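Side-chain contact in carbohydrate binding module E1 (Uncultured bacterium, PDB 5KLE), which binds cello-oligosaccharides such as cellopentaose and, as a carbohydrate-binding module, probably helps target a partner enzyme to cellulose: residues A72-N76 and G77-I81. Numbering follows the deposited sequence.
Sequences ANAAN and GDLYI
Leu79 reaches back from the start of a β-strand to the two alanines of the loop that feeds it, a worked example of local packing where a β-sandwich chain passes from one sheet to the other. Strand 67-71 belongs to the four-stranded sheet and strand 77-86 to the other; loop 72-76 connects them. The leucine fork opens towards this loop, one methyl for each alanine: CD1 of Leu79 lies 4.2 Å from CB of Ala74, and its CD2 stands 4.3 Å from CB of Ala75. The fork also sits against the carbonyl O of Ala75, with CD2 of Leu79 nearest at 3.5 Å. Chi1 of Leu79, -67°, sets CG anti to the residue's own carbonyl carbon, beside its backbone N, and swings the fork back towards the incoming chain. Ile54 on strand 50-54 also touches the leucine, while Leu40 on strand 40-44 meets Ala74, so both sheets contribute to the packing. Cutting Leu79 back to an alanine removes the fork and is likely to cost both methyl contacts and the packing on Ile54, opening a gap between loop and strand. Asn76 turns its amide the other way, where its OD1 and the carbonyl O of Ala74 both accept hydrogen bonds from Lys35 NZ. At phi 97°, psi -159°, any side chain on Gly77 would collide with the oxygen of Asn76, so this backbone shape suits glycine. A water donates to Asn76 O at 2.9 Å and to Asp78 O at 3.1 Å.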
# COMPACT_ATOMS: atom_id res chain seq x y z
N ALA A 72 -12.01 -2.67 -0.01
CA ALA A 72 -13.23 -1.88 0.02
C ALA A 72 -13.12 -0.75 1.04
O ALA A 72 -12.33 -0.81 2.00
CB ALA A 72 -14.44 -2.78 0.36
N ASN A 73 -13.85 0.32 0.78
CA ASN A 73 -13.98 1.40 1.75
C ASN A 73 -12.72 2.25 1.89
O ASN A 73 -12.55 2.94 2.90
CB ASN A 73 -14.45 0.90 3.13
CG ASN A 73 -15.68 0.01 3.05
OD1 ASN A 73 -16.62 0.29 2.29
ND2 ASN A 73 -15.67 -1.07 3.82
N ALA A 74 -11.82 2.25 0.92
CA ALA A 74 -10.74 3.22 0.87
C ALA A 74 -11.24 4.48 0.17
O ALA A 74 -11.86 4.40 -0.90
CB ALA A 74 -9.53 2.63 0.14
N ALA A 75 -10.95 5.64 0.76
CA ALA A 75 -11.42 6.92 0.24
C ALA A 75 -10.81 7.21 -1.14
O ALA A 75 -9.73 6.72 -1.48
CB ALA A 75 -11.03 8.04 1.20
N ASN A 76 -11.53 8.00 -1.93
CA ASN A 76 -10.91 8.62 -3.08
C ASN A 76 -10.00 9.75 -2.60
O ASN A 76 -10.11 10.23 -1.47
CB ASN A 76 -11.95 9.16 -4.06
CG ASN A 76 -12.73 8.05 -4.75
OD1 ASN A 76 -12.20 6.95 -4.98
ND2 ASN A 76 -13.99 8.30 -5.09
N GLY A 77 -9.11 10.19 -3.48
CA GLY A 77 -8.12 11.20 -3.11
C GLY A 77 -6.78 10.61 -2.74
O GLY A 77 -6.44 9.47 -3.07
N ASP A 78 -6.00 11.41 -2.00
CA ASP A 78 -4.67 10.98 -1.59
C ASP A 78 -4.79 10.03 -0.41
O ASP A 78 -5.39 10.37 0.62
CB ASP A 78 -3.81 12.16 -1.14
CG ASP A 78 -3.38 13.06 -2.27
OD1 ASP A 78 -3.32 12.62 -3.43
OD2 ASP A 78 -3.03 14.23 -1.96
N LEU A 79 -4.17 8.86 -0.54
CA LEU A 79 -4.14 7.86 0.52
C LEU A 79 -2.70 7.67 0.95
O LEU A 79 -1.79 7.76 0.13
CB LEU A 79 -4.62 6.50 -0.04
CG LEU A 79 -6.10 6.47 -0.45
CD1 LEU A 79 -6.34 5.13 -1.13
CD2 LEU A 79 -7.04 6.65 0.72
N TYR A 80 -2.50 7.41 2.24
CA TYR A 80 -1.17 7.09 2.78
C TYR A 80 -1.21 5.67 3.33
O TYR A 80 -1.98 5.38 4.26
CB TYR A 80 -0.74 8.16 3.81
CG TYR A 80 -0.63 9.51 3.10
CD1 TYR A 80 0.54 9.85 2.38
CD2 TYR A 80 -1.74 10.35 2.97
CE1 TYR A 80 0.61 11.01 1.68
CE2 TYR A 80 -1.65 11.52 2.24
CZ TYR A 80 -0.49 11.86 1.61
OH TYR A 80 -0.46 13.04 0.91
N ILE A 81 -0.40 4.80 2.75
CA ILE A 81 -0.45 3.36 2.99
C ILE A 81 0.88 2.93 3.61
O ILE A 81 1.94 2.98 2.96
CB ILE A 81 -0.75 2.61 1.69
CG1 ILE A 81 -2.02 3.24 1.06
CG2 ILE A 81 -0.92 1.12 1.97
CD1 ILE A 81 -2.55 2.54 -0.17
O HOH W 1 -8.44 10.85 0.80